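Local structure of CELL WALL surface anchor family protein (Streptococcus pneumoniae, 2WW8) at residues 61-69 with 80-91; 103-113 with 729-737. The protein probably serves as the adhesin of the pneumococcal pilus, a cell-wall-anchored surface protein that binds host cells. All blocks are in the same frame, centred on the assembly; numbering follows the deposited sequence.

Interaction 1. Residues 61-69 with 80-91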
ATOM      1  N   LEU A  61      49.590  20.800   3.272  1.00 33.78           N
ATOM      2  CA  LEU A  61      49.605  19.517   2.560  1.00 33.25           C
ATOM      3  C   LEU A  61      50.787  19.421   1.607  1.00 32.17           C
ATOM      4  O   LEU A  61      51.104  20.400   0.933  1.00 32.06           O
ATOM      5  CB  LEU A  61      48.299  19.311   1.791  1.00 33.42           C
ATOM      6  CG  LEU A  61      47.176  18.760   2.677  1.00 34.88           C
ATOM      7  CD1 LEU A  61      45.853  19.495   2.438  1.00 36.13           C
ATOM      8  CD2 LEU A  61      47.038  17.248   2.526  1.00 36.41           C
ATOM      9  N   LEU A  62      51.408  18.243   1.562  1.00 31.01           N
ATOM     10  CA  LEU A  62      52.645  17.979   0.811  1.00 29.88           C
ATOM     11  C   LEU A  62      52.419  17.156  -0.467  1.00 29.45           C
ATOM     12  O   LEU A  62      51.749  16.107  -0.434  1.00 29.15           O
ATOM     13  CB  LEU A  62      53.620  17.183   1.689  1.00 29.63           C
ATOM     14  CG  LEU A  62      54.706  17.730   2.615  1.00 29.22           C
ATOM     15  CD1 LEU A  62      54.318  19.045   3.257  1.00 29.25           C
ATOM     16  CD2 LEU A  62      55.049  16.666   3.653  1.00 27.93           C
ATOM     17  N   GLY A  63      52.994  17.615  -1.579  1.00 28.03           N
ATOM     18  CA  GLY A  63      52.908  16.899  -2.856  1.00 26.75           C
ATOM     19  C   GLY A  63      54.094  15.987  -3.116  1.00 26.07           C
ATOM     20  O   GLY A  63      55.095  16.024  -2.393  1.00 25.81           O
ATOM     21  N   ASP A  64      53.969  15.148  -4.141  1.00 24.98           N
ATOM     22  CA  ASP A  64      55.114  14.444  -4.735  1.00 24.39           C
ATOM     23  C   ASP A  64      55.746  13.280  -3.947  1.00 23.00           C
ATOM     24  O   ASP A  64      56.770  12.739  -4.371  1.00 22.63           O
ATOM     25  CB  ASP A  64      56.188  15.442  -5.224  1.00 25.04           C
ATOM     26  CG  ASP A  64      55.645  16.502  -6.196  1.00 27.22           C
ATOM     27  OD1 ASP A  64      54.498  16.369  -6.670  1.00 29.48           O
ATOM     28  OD2 ASP A  64      56.355  17.489  -6.518  1.00 29.64           O
ATOM     29  N   ALA A  65      55.152  12.878  -2.825  1.00 21.73           N
ATOM     30  CA  ALA A  65      55.575  11.663  -2.108  1.00 20.48           C
ATOM     31  C   ALA A  65      55.292  10.364  -2.886  1.00 19.73           C
ATOM     32  O   ALA A  65      54.395  10.331  -3.741  1.00 19.54           O
ATOM     33  CB  ALA A  65      54.946  11.614  -0.710  1.00 21.06           C
ATOM     34  N   VAL A  66      56.048   9.302  -2.598  1.00 18.19           N
ATOM     35  CA  VAL A  66      55.996   8.085  -3.412  1.00 17.75           C
ATOM     36  C   VAL A  66      55.898   6.828  -2.540  1.00 17.35           C
ATOM     37  O   VAL A  66      56.791   6.559  -1.728  1.00 17.33           O
ATOM     38  CB  VAL A  66      57.133   8.034  -4.497  1.00 18.05           C
ATOM     39  CG1 VAL A  66      57.490   6.605  -4.932  1.00 18.56           C
ATOM     40  CG2 VAL A  66      56.760   8.877  -5.731  1.00 17.19           C
ATOM     41  N   PHE A  67      54.808   6.075  -2.718  1.00 15.83           N
ATOM     42  CA  PHE A  67      54.524   4.908  -1.886  1.00 15.26           C
ATOM     43  C   PHE A  67      54.518   3.581  -2.610  1.00 15.16           C
ATOM     44  O   PHE A  67      54.228   3.519  -3.798  1.00 13.84           O
ATOM     45  CB  PHE A  67      53.192   5.071  -1.125  1.00 14.90           C
ATOM     46  CG  PHE A  67      53.217   6.180  -0.110  1.00 13.52           C
ATOM     47  CD1 PHE A  67      53.638   5.938   1.193  1.00 12.44           C
ATOM     48  CD2 PHE A  67      52.855   7.475  -0.478  1.00 13.61           C
ATOM     49  CE1 PHE A  67      53.673   6.970   2.118  1.00 10.40           C
ATOM     50  CE2 PHE A  67      52.884   8.523   0.439  1.00 12.16           C
ATOM     51  CZ  PHE A  67      53.302   8.264   1.737  1.00 11.59           C
ATOM     52  N   GLU A  68      54.806   2.527  -1.854  1.00 16.81           N
ATOM     53  CA  GLU A  68      54.792   1.167  -2.376  1.00 18.93           C
ATOM     54  C   GLU A  68      53.964   0.178  -1.575  1.00 18.88           C
ATOM     55  O   GLU A  68      54.113   0.056  -0.359  1.00 19.06           O
ATOM     56  CB  GLU A  68      56.215   0.639  -2.582  1.00 19.19           C
ATOM     57  CG  GLU A  68      56.897   1.506  -3.637  1.00 25.66           C
ATOM     58  CD  GLU A  68      58.141   0.902  -4.266  1.00 32.44           C
ATOM     59  OE1 GLU A  68      58.662  -0.119  -3.751  1.00 34.30           O
ATOM     60  OE2 GLU A  68      58.575   1.481  -5.290  1.00 34.41           O
ATOM     61  N   LEU A  69      53.097  -0.528  -2.292  1.00 19.09           N
ATOM     62  CA  LEU A  69      52.276  -1.568  -1.688  1.00 20.21           C
ATOM     63  C   LEU A  69      52.648  -2.934  -2.261  1.00 20.78           C
ATOM     64  O   LEU A  69      52.514  -3.189  -3.470  1.00 20.07           O
ATOM     65  CB  LEU A  69      50.783  -1.274  -1.890  1.00 19.60           C
ATOM     66  CG  LEU A  69      49.800  -2.189  -1.154  1.00 19.01           C
ATOM     67  CD1 LEU A  69      49.871  -2.015   0.368  1.00 16.71           C
ATOM     68  CD2 LEU A  69      48.384  -1.982  -1.716  1.00 16.69           C
ATOM     69  N   GLN A  80      52.477   4.123  -5.939  1.00 26.47           N
ATOM     70  CA  GLN A  80      51.588   5.260  -6.167  1.00 27.02           C
ATOM     71  C   GLN A  80      52.192   6.563  -5.645  1.00 27.16           C
ATOM     72  O   GLN A  80      52.948   6.569  -4.678  1.00 26.61           O
ATOM     73  CB  GLN A  80      50.223   4.988  -5.510  1.00 26.82           C
ATOM     74  CG  GLN A  80      49.049   5.817  -6.043  1.00 27.05           C
ATOM     75  CD  GLN A  80      48.568   5.382  -7.425  1.00 27.14           C
ATOM     76  OE1 GLN A  80      48.527   4.189  -7.743  1.00 24.77           O
ATOM     77  NE2 GLN A  80      48.202   6.359  -8.252  1.00 26.36           N
ATOM     78  N   ARG A  81      51.813   7.668  -6.274  1.00 28.38           N
ATOM     79  CA  ARG A  81      52.450   8.963  -6.071  1.00 31.07           C
ATOM     80  C   ARG A  81      51.419   9.991  -5.608  1.00 32.10           C
ATOM     81  O   ARG A  81      50.369  10.123  -6.232  1.00 32.30           O
ATOM     82  CB  ARG A  81      53.114   9.362  -7.402  1.00 30.99           C
ATOM     83  CG  ARG A  81      53.732  10.741  -7.519  1.00 32.55           C
ATOM     84  CD  ARG A  81      54.654  10.801  -8.739  1.00 35.11           C
ATOM     85  NE  ARG A  81      55.100  12.161  -9.051  1.00 37.94           N
ATOM     86  CZ  ARG A  81      56.218  12.743  -8.606  1.00 38.40           C
ATOM     87  NH1 ARG A  81      57.062  12.109  -7.798  1.00 38.18           N
ATOM     88  NH2 ARG A  81      56.504  13.988  -8.970  1.00 37.70           N
ATOM     89  N   THR A  82      51.692  10.727  -4.534  1.00 34.12           N
ATOM     90  CA  THR A  82      50.684  11.672  -4.036  1.00 36.02           C
ATOM     91  C   THR A  82      50.225  12.698  -5.090  1.00 37.66           C
ATOM     92  O   THR A  82      50.994  13.552  -5.533  1.00 37.87           O
ATOM     93  CB  THR A  82      50.991  12.293  -2.637  1.00 35.48           C
ATOM     94  OG1 THR A  82      51.649  13.556  -2.780  1.00 36.79           O
ATOM     95  CG2 THR A  82      51.825  11.363  -1.761  1.00 34.97           C
ATOM     96  N   GLU A  83      48.957  12.568  -5.487  1.00 39.85           N
ATOM     97  CA  GLU A  83      48.307  13.349  -6.546  1.00 41.66           C
ATOM     98  C   GLU A  83      48.262  14.858  -6.289  1.00 42.28           C
ATOM     99  O   GLU A  83      48.286  15.310  -5.139  1.00 42.23           O
ATOM    100  CB  GLU A  83      46.922  12.767  -6.871  1.00 42.05           C
ATOM    101  CG  GLU A  83      46.984  11.614  -7.883  1.00 44.53           C
ATOM    102  CD  GLU A  83      46.251  10.354  -7.427  1.00 48.64           C
ATOM    103  OE1 GLU A  83      44.995  10.361  -7.404  1.00 49.73           O
ATOM    104  OE2 GLU A  83      46.926   9.344  -7.095  1.00 49.15           O
ATOM    105  N   ALA A  84      48.192  15.613  -7.386  1.00 42.90           N
ATOM    106  CA  ALA A  84      48.520  17.042  -7.417  1.00 43.55           C
ATOM    107  C   ALA A  84      47.542  17.992  -6.716  1.00 43.76           C
ATOM    108  O   ALA A  84      47.955  18.732  -5.822  1.00 43.86           O
ATOM    109  CB  ALA A  84      48.783  17.490  -8.853  1.00 43.17           C
ATOM    110  N   GLN A  85      46.272  17.986  -7.120  1.00 44.18           N
ATOM    111  CA  GLN A  85      45.260  18.862  -6.512  1.00 44.90           C
ATOM    112  C   GLN A  85      44.913  18.474  -5.060  1.00 44.50           C
ATOM    113  O   GLN A  85      45.173  19.237  -4.109  1.00 44.86           O
ATOM    114  CB  GLN A  85      43.992  18.951  -7.389  1.00 45.48           C
ATOM    115  CG  GLN A  85      43.024  20.104  -7.032  1.00 47.50           C
ATOM    116  CD  GLN A  85      43.690  21.486  -7.013  1.00 49.86           C
ATOM    117  OE1 GLN A  85      44.174  21.944  -5.974  1.00 50.48           O
ATOM    118  NE2 GLN A  85      43.729  22.150  -8.167  1.00 49.51           N
ATOM    119  N   THR A  86      44.340  17.275  -4.910  1.00 43.16           N
ATOM    120  CA  THR A  86      43.940  16.685  -3.622  1.00 41.34           C
ATOM    121  C   THR A  86      45.036  16.359  -2.568  1.00 40.14           C
ATOM    122  O   THR A  86      44.720  16.125  -1.396  1.00 40.33           O
ATOM    123  CB  THR A  86      43.062  15.428  -3.882  1.00 41.30           C
ATOM    124  OG1 THR A  86      43.890  14.348  -4.336  1.00 41.47           O
ATOM    125  CG2 THR A  86      41.944  15.715  -4.906  1.00 40.64           C
ATOM    126  N   GLY A  87      46.316  16.343  -2.936  1.00 38.29           N
ATOM    127  CA  GLY A  87      47.371  16.007  -1.973  1.00 36.14           C
ATOM    128  C   GLY A  87      47.339  14.612  -1.367  1.00 34.50           C
ATOM    129  O   GLY A  87      47.958  14.380  -0.327  1.00 34.67           O
ATOM    130  N   GLU A  88      46.633  13.685  -2.022  1.00 32.71           N
ATOM    131  CA  GLU A  88      46.442  12.304  -1.559  1.00 30.70           C
ATOM    132  C   GLU A  88      47.148  11.277  -2.440  1.00 28.26           C
ATOM    133  O   GLU A  88      47.155  11.413  -3.661  1.00 27.91           O
ATOM    134  CB  GLU A  88      44.948  11.932  -1.600  1.00 31.50           C
ATOM    135  CG  GLU A  88      44.011  12.549  -0.546  1.00 34.42           C
ATOM    136  CD  GLU A  88      42.525  12.387  -0.889  1.00 38.57           C
ATOM    137  OE1 GLU A  88      42.201  11.816  -1.959  1.00 39.95           O
ATOM    138  OE2 GLU A  88      41.668  12.843  -0.097  1.00 38.56           O
ATOM    139  N   ALA A  89      47.708  10.233  -1.841  1.00 25.60           N
ATOM    140  CA  ALA A  89      48.101   9.064  -2.629  1.00 24.15           C
ATOM    141  C   ALA A  89      47.138   7.887  -2.409  1.00 22.82           C
ATOM    142  O   ALA A  89      46.969   7.413  -1.291  1.00 21.58           O
ATOM    143  CB  ALA A  89      49.532   8.653  -2.335  1.00 23.41           C
ATOM    144  N   ILE A  90      46.516   7.413  -3.485  1.00 22.05           N
ATOM    145  CA  ILE A  90      45.381   6.498  -3.384  1.00 21.32           C
ATOM    146  C   ILE A  90      45.739   5.146  -3.990  1.00 20.62           C
ATOM    147  O   ILE A  90      46.058   5.090  -5.171  1.00 20.56           O
ATOM    148  CB  ILE A  90      44.170   7.069  -4.169  1.00 21.55           C
ATOM    149  CG1 ILE A  90      43.912   8.539  -3.819  1.00 21.50           C
ATOM    150  CG2 ILE A  90      42.923   6.215  -3.956  1.00 21.72           C
ATOM    151  CD1 ILE A  90      43.246   9.313  -4.932  1.00 20.60           C
ATOM    152  N   PHE A  91      45.692   4.076  -3.201  1.00 20.05           N
ATOM    153  CA  PHE A  91      45.676   2.707  -3.723  1.00 20.65           C
ATOM    154  C   PHE A  91      44.256   2.111  -3.835  1.00 20.81           C
ATOM    155  O   PHE A  91      43.570   1.932  -2.827  1.00 20.44           O
ATOM    156  CB  PHE A  91      46.530   1.788  -2.847  1.00 20.99           C
ATOM    157  CG  PHE A  91      47.999   2.108  -2.864  1.00 23.27           C
ATOM    158  CD1 PHE A  91      48.848   1.435  -3.735  1.00 24.96           C
ATOM    159  CD2 PHE A  91      48.529   3.075  -2.012  1.00 22.95           C
ATOM    160  CE1 PHE A  91      50.206   1.722  -3.759  1.00 28.08           C
ATOM    161  CE2 PHE A  91      49.889   3.376  -2.022  1.00 27.21           C
ATOM    162  CZ  PHE A  91      50.733   2.696  -2.897  1.00 27.46           C
TER
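Phe67 and Gln80 form an antiparallel hydrogen-bonded pair, and the Phe67 ring reaches Thr82 and Ala89. Phe67 N to Gln80 O is 2.7 Å and almost straight (173°). With CG anti to the carbonyl carbon (chi1 -66°), the ring presents its edge to Thr82 CG2, 3.7 Å from CE2. Ala89 CB meets CD2 obliquely. Thr82 CG2 is also pressed tightly on Ala65 CB at 3.3 Å, while Thr82 N bonds to Ala65 O. Phe91, from strand 88-94, packs against the hairpin on the Phe67 side. Its CE2 touches Phe67 CB, and its CE1 lies 3.6 Å from Leu69 CB, with Leu69 running alongside on an opposite heading. Val66 and Arg81, the adjacent non-hydrogen-bonded pair, project from the opposite face to Phe67 and Gln80. The extended Arg81 lays its guanidinium with Asp64 backbone over one face and Val66 CG2 at the edge. Asp64 OD1 lies well out of that plane in a long salt bridge to Arg81 NH2 (3.9 Å); no N-H points at it, and the attraction is one of charge. In this prealbumin-like sandwich, hairpin 66-71/77-81, flanked by strand 97-105, packs on strand 88-94 of the second sheet, beside strand 48-55.

Interaction 2. Residues 103-113 with 729-737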
ATOM      1  N   GLU A 103      57.060   4.088   2.349  1.00 19.89           N
ATOM      2  CA  GLU A 103      57.436   5.307   1.652  1.00 20.93           C
ATOM      3  C   GLU A 103      58.740   5.064   0.850  1.00 20.78           C
ATOM      4  O   GLU A 103      59.801   4.792   1.413  1.00 20.07           O
ATOM      5  CB  GLU A 103      57.545   6.455   2.660  1.00 20.44           C
ATOM      6  CG  GLU A 103      57.453   7.847   2.065  1.00 23.23           C
ATOM      7  CD  GLU A 103      58.020   8.895   3.006  1.00 29.79           C
ATOM      8  OE1 GLU A 103      58.936   8.547   3.811  1.00 34.06           O
ATOM      9  OE2 GLU A 103      57.565  10.068   2.950  1.00 31.25           O
ATOM     10  N   ALA A 104      58.654   5.123  -0.475  1.00 21.21           N
ATOM     11  CA  ALA A 104      59.828   4.922  -1.309  1.00 22.02           C
ATOM     12  C   ALA A 104      60.649   6.222  -1.354  1.00 22.44           C
ATOM     13  O   ALA A 104      61.841   6.221  -1.043  1.00 21.96           O
ATOM     14  CB  ALA A 104      59.425   4.436  -2.707  1.00 21.87           C
ATOM     15  N   GLN A 105      60.010   7.328  -1.727  1.00 22.60           N
ATOM     16  CA  GLN A 105      60.617   8.646  -1.552  1.00 22.88           C
ATOM     17  C   GLN A 105      59.660   9.631  -0.855  1.00 22.86           C
ATOM     18  O   GLN A 105      58.462   9.609  -1.127  1.00 22.72           O
ATOM     19  CB  GLN A 105      61.186   9.180  -2.874  1.00 22.89           C
ATOM     20  CG  GLN A 105      60.192   9.754  -3.868  1.00 23.13           C
ATOM     21  CD  GLN A 105      60.885  10.383  -5.068  1.00 23.51           C
ATOM     22  OE1 GLN A 105      61.887   9.871  -5.560  1.00 20.92           O
ATOM     23  NE2 GLN A 105      60.341  11.493  -5.556  1.00 24.01           N
ATOM     24  N   PRO A 106      60.175  10.461   0.076  1.00 22.83           N
ATOM     25  CA  PRO A 106      59.444  11.571   0.715  1.00 22.57           C
ATOM     26  C   PRO A 106      59.415  12.828  -0.165  1.00 22.01           C
ATOM     27  O   PRO A 106      60.175  12.873  -1.134  1.00 22.07           O
ATOM     28  CB  PRO A 106      60.262  11.833   1.987  1.00 22.52           C
ATOM     29  CG  PRO A 106      61.651  11.429   1.631  1.00 22.79           C
ATOM     30  CD  PRO A 106      61.503  10.252   0.693  1.00 22.83           C
ATOM     31  N   PRO A 107      58.571  13.838   0.148  1.00 21.46           N
ATOM     32  CA  PRO A 107      58.621  15.100  -0.613  1.00 20.95           C
ATOM     33  C   PRO A 107      59.971  15.791  -0.458  1.00 20.97           C
ATOM     34  O   PRO A 107      60.696  15.498   0.499  1.00 20.85           O
ATOM     35  CB  PRO A 107      57.537  15.973   0.028  1.00 21.03           C
ATOM     36  CG  PRO A 107      56.668  15.048   0.820  1.00 20.79           C
ATOM     37  CD  PRO A 107      57.528  13.865   1.192  1.00 21.72           C
ATOM     38  N   VAL A 108      60.311  16.680  -1.390  1.00 20.75           N
ATOM     39  CA  VAL A 108      61.582  17.398  -1.312  1.00 19.97           C
ATOM     40  C   VAL A 108      61.518  18.361  -0.124  1.00 19.56           C
ATOM     41  O   VAL A 108      60.525  19.077   0.042  1.00 19.24           O
ATOM     42  CB  VAL A 108      61.976  18.088  -2.649  1.00 20.17           C
ATOM     43  CG1 VAL A 108      62.520  17.042  -3.636  1.00 20.41           C
ATOM     44  CG2 VAL A 108      60.813  18.880  -3.261  1.00 19.49           C
ATOM     45  N   GLY A 109      62.561  18.350   0.708  1.00 18.77           N
ATOM     46  CA  GLY A 109      62.589  19.133   1.945  1.00 17.14           C
ATOM     47  C   GLY A 109      62.399  18.330   3.224  1.00 16.51           C
ATOM     48  O   GLY A 109      62.804  18.789   4.292  1.00 16.67           O
ATOM     49  N   TYR A 110      61.804  17.141   3.119  1.00 15.35           N
ATOM     50  CA  TYR A 110      61.348  16.349   4.266  1.00 14.54           C
ATOM     51  C   TYR A 110      62.130  15.044   4.497  1.00 15.13           C
ATOM     52  O   TYR A 110      62.515  14.358   3.548  1.00 13.97           O
ATOM     53  CB  TYR A 110      59.808  16.132   4.190  1.00 13.26           C
ATOM     54  CG  TYR A 110      59.073  17.444   4.424  1.00 11.02           C
ATOM     55  CD1 TYR A 110      58.652  17.824   5.708  1.00  7.68           C
ATOM     56  CD2 TYR A 110      58.871  18.345   3.370  1.00  9.05           C
ATOM     57  CE1 TYR A 110      58.036  19.066   5.929  1.00  6.90           C
ATOM     58  CE2 TYR A 110      58.243  19.579   3.571  1.00  8.24           C
ATOM     59  CZ  TYR A 110      57.831  19.935   4.853  1.00  8.03           C
ATOM     60  OH  TYR A 110      57.224  21.159   5.033  1.00  3.44           O
ATOM     61  N   LYS A 111      62.363  14.708   5.766  1.00 16.98           N
ATOM     62  CA  LYS A 111      62.968  13.432   6.170  1.00 19.55           C
ATOM     63  C   LYS A 111      62.202  12.224   5.636  1.00 21.11           C
ATOM     64  O   LYS A 111      60.974  12.295   5.510  1.00 21.05           O
ATOM     65  CB  LYS A 111      62.990  13.312   7.698  1.00 19.52           C
ATOM     66  CG  LYS A 111      64.302  13.643   8.405  1.00 21.41           C
ATOM     67  CD  LYS A 111      63.995  13.548   9.892  1.00 23.36           C
ATOM     68  CE  LYS A 111      65.116  14.045  10.761  1.00 23.54           C
ATOM     69  NZ  LYS A 111      64.556  14.121  12.131  1.00 24.23           N
ATOM     70  N   PRO A 112      62.907  11.113   5.336  1.00 22.84           N
ATOM     71  CA  PRO A 112      62.195   9.875   4.990  1.00 24.22           C
ATOM     72  C   PRO A 112      61.529   9.318   6.246  1.00 26.04           C
ATOM     73  O   PRO A 112      61.875   9.753   7.353  1.00 26.21           O
ATOM     74  CB  PRO A 112      63.305   8.938   4.496  1.00 23.98           C
ATOM     75  CG  PRO A 112      64.542   9.439   5.175  1.00 23.53           C
ATOM     76  CD  PRO A 112      64.370  10.932   5.294  1.00 22.70           C
ATOM     77  N   SER A 113      60.573   8.401   6.069  1.00 27.25           N
ATOM     78  CA  SER A 113      59.921   7.715   7.183  1.00 28.33           C
ATOM     79  C   SER A 113      60.644   6.411   7.556  1.00 29.11           C
ATOM     80  O   SER A 113      60.999   5.619   6.682  1.00 29.44           O
ATOM     81  CB  SER A 113      58.459   7.443   6.829  1.00 28.23           C
ATOM     82  OG  SER A 113      57.876   6.506   7.718  1.00 29.06           O
ATOM     83  N   ILE A 729      50.287  11.398   7.540  1.00 20.03           N
ATOM     84  CA  ILE A 729      51.672  11.415   8.021  1.00 20.85           C
ATOM     85  C   ILE A 729      52.171  12.834   8.217  1.00 20.17           C
ATOM     86  O   ILE A 729      52.200  13.638   7.279  1.00 19.44           O
ATOM     87  CB  ILE A 729      52.627  10.597   7.155  1.00 20.28           C
ATOM     88  CG1 ILE A 729      52.417   9.109   7.462  1.00 21.10           C
ATOM     89  CG2 ILE A 729      54.062  10.975   7.494  1.00 21.69           C
ATOM     90  CD1 ILE A 729      52.775   8.196   6.315  1.00 21.14           C
ATOM     91  N   SER A 730      52.512  13.112   9.472  1.00 21.07           N
ATOM     92  CA  SER A 730      53.264  14.311   9.825  1.00 21.75           C
ATOM     93  C   SER A 730      54.763  14.145   9.546  1.00 21.23           C
ATOM     94  O   SER A 730      55.460  13.364  10.192  1.00 21.03           O
ATOM     95  CB  SER A 730      53.016  14.672  11.288  1.00 21.99           C
ATOM     96  OG  SER A 730      51.737  15.256  11.379  1.00 25.21           O
ATOM     97  N   LYS A 731      55.265  14.886   8.570  1.00 21.15           N
ATOM     98  CA  LYS A 731      56.651  14.704   8.150  1.00 21.13           C
ATOM     99  C   LYS A 731      57.572  15.718   8.860  1.00 21.90           C
ATOM    100  O   LYS A 731      57.125  16.832   9.182  1.00 21.69           O
ATOM    101  CB  LYS A 731      56.689  14.773   6.618  1.00 21.21           C
ATOM    102  CG  LYS A 731      56.270  13.491   5.897  1.00 19.92           C
ATOM    103  CD  LYS A 731      57.418  12.890   5.045  1.00 23.01           C
ATOM    104  CE  LYS A 731      58.278  11.810   5.723  1.00 23.35           C
ATOM    105  NZ  LYS A 731      57.601  10.620   6.357  1.00 25.02           N
ATOM    106  N   GLU A 732      58.824  15.334   9.138  1.00 22.04           N
ATOM    107  CA  GLU A 732      59.817  16.268   9.721  1.00 22.55           C
ATOM    108  C   GLU A 732      60.679  16.897   8.622  1.00 20.93           C
ATOM    109  O   GLU A 732      61.314  16.187   7.834  1.00 19.13           O
ATOM    110  CB  GLU A 732      60.764  15.631  10.765  1.00 23.29           C
ATOM    111  CG  GLU A 732      60.198  14.549  11.698  1.00 27.39           C
ATOM    112  CD  GLU A 732      59.481  15.096  12.938  1.00 33.17           C
ATOM    113  OE1 GLU A 732      60.095  15.884  13.696  1.00 34.10           O
ATOM    114  OE2 GLU A 732      58.299  14.721  13.174  1.00 36.48           O
ATOM    115  N   LYS A 733      60.694  18.225   8.568  1.00 20.33           N
ATOM    116  CA  LYS A 733      61.659  18.930   7.724  1.00 20.05           C
ATOM    117  C   LYS A 733      63.059  18.329   7.923  1.00 19.51           C
ATOM    118  O   LYS A 733      63.507  18.137   9.056  1.00 18.77           O
ATOM    119  CB  LYS A 733      61.675  20.415   8.080  1.00 19.94           C
ATOM    120  CG  LYS A 733      62.065  21.340   6.944  1.00 20.63           C
ATOM    121  CD  LYS A 733      60.840  21.950   6.281  1.00 22.00           C
ATOM    122  CE  LYS A 733      61.178  23.323   5.731  1.00 23.88           C
ATOM    123  NZ  LYS A 733      59.927  24.094   5.538  1.00 24.65           N
ATOM    124  N   LYS A 734      63.741  17.993   6.831  1.00 19.71           N
ATOM    125  CA  LYS A 734      65.131  17.532   6.954  1.00 19.91           C
ATOM    126  C   LYS A 734      66.130  18.675   7.033  1.00 19.57           C
ATOM    127  O   LYS A 734      65.987  19.720   6.390  1.00 18.44           O
ATOM    128  CB  LYS A 734      65.540  16.475   5.923  1.00 19.93           C
ATOM    129  CG  LYS A 734      65.351  16.822   4.454  1.00 20.22           C
ATOM    130  CD  LYS A 734      66.681  17.020   3.735  1.00 19.30           C
ATOM    131  CE  LYS A 734      67.403  15.718   3.427  1.00 18.82           C
ATOM    132  NZ  LYS A 734      67.638  14.965   4.685  1.00 17.03           N
ATOM    133  N   LEU A 735      67.137  18.460   7.866  1.00 20.33           N
ATOM    134  CA  LEU A 735      68.179  19.466   8.003  1.00 21.34           C
ATOM    135  C   LEU A 735      69.527  18.986   7.441  1.00 22.40           C
ATOM    136  O   LEU A 735      69.824  17.790   7.371  1.00 22.18           O
ATOM    137  CB  LEU A 735      68.259  19.978   9.454  1.00 20.96           C
ATOM    138  CG  LEU A 735      66.973  20.623  10.003  1.00 20.36           C
ATOM    139  CD1 LEU A 735      67.020  20.668  11.523  1.00 19.12           C
ATOM    140  CD2 LEU A 735      66.620  22.002   9.405  1.00 18.95           C
ATOM    141  N   GLY A 736      70.356  19.940   7.034  1.00 23.48           N
ATOM    142  CA  GLY A 736      71.651  19.608   6.462  1.00 23.69           C
ATOM    143  C   GLY A 736      72.712  19.137   7.442  1.00 24.67           C
ATOM    144  O   GLY A 736      72.709  19.486   8.634  1.00 23.63           O
ATOM    145  N   ASP A 737      73.628  18.348   6.881  1.00 24.80           N
ATOM    146  CA  ASP A 737      74.865  17.951   7.535  1.00 25.61           C
ATOM    147  C   ASP A 737      76.043  17.790   6.554  1.00 25.10           C
ATOM    148  O   ASP A 737      75.860  17.452   5.378  1.00 24.36           O
ATOM    149  CB  ASP A 737      74.637  16.681   8.350  1.00 27.07           C
ATOM    150  CG  ASP A 737      74.425  15.463   7.476  1.00 31.86           C
ATOM    151  OD1 ASP A 737      73.441  15.398   6.701  1.00 35.07           O
ATOM    152  OD2 ASP A 737      75.279  14.558   7.571  1.00 38.15           O
TER
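Lys731 lies against Tyr110 and Pro107 and ends beside Glu103. Its CB touches Tyr110 CD1 at 3.7 Å, meeting the ring obliquely. The chain then bends at chi2, chi3 and chi4, which turns its end toward Glu103. CD packs on Pro107 CD at 4.0 Å and lies 3.5 Å from Glu103 OE2. The placing of CE is doubtful, because it clashes with a backbone oxygen. The tip, NZ, makes a salt bridge to Glu103 OE2 at 3.5 Å and rests near Ser113 CB. Glu103 arrives from the opposite direction on an extended chain. Its OE1 accepts a hydrogen bond from Ser113 N at 2.8 Å, nearly along the C-O axis, which fixes the carboxylate at one end. Glu54 OE2 comes close to Glu103 OE2, so the lysine charge may ease the repulsion between the two acids.

The segment 729-737 connects strand 724-730, in a sheet of one prealbumin-like domain, to strand 736-744, in a sheet of the next. The contact therefore pins an interdomain linker to the loop after strand 97-105. That loop contains a type II turn from Pro107 to Tyr110, with Gly109 at positive phi (105°).

Two backbone bonds flank the single bridge of Tyr110 with Lys733. Lys734 N reaches Gly109 O at 2.8 Å, and Lys111 N reaches Glu732 O at the same distance. Lys734 CG also packs on the Gly109 carbonyl. Lys733 crosses the far end of the Tyr110 side chain, its CD 3.9 Å from Tyr110 CZ. Both polar tips are held by Glu57: Tyr110 OH bonds to its backbone N, and Lys733 NZ forms a salt bridge with its carboxylate. Further out, the extended Lys111 side chain brings its CD to Glu732 CB, 3.9 Å away.

How the interactions relate
Interaction 1 is the more buried of the two, and interaction 2 is a surface contact; their centres are about 14 Å apart. Interaction 1 joins hairpin strands by backbone bonds and packs aromatic and methyl groups between two sheets; its one charged pair is long. Interaction 2 relies on lysines, glutamates and turn backbone, at the junction with the next domain. They share a sheet in which strands 66-71 and 97-105 are neighbours. Ala104 and Gln105 both face Val66 there, a classic beta bulge, and Val66 probably bonds to both through its backbone. Leu62 and Gly63 pack on Pro107, so the loop of 61-69 borders the loop of 103-113, and Leu62 also touches Tyr110 and Lys731.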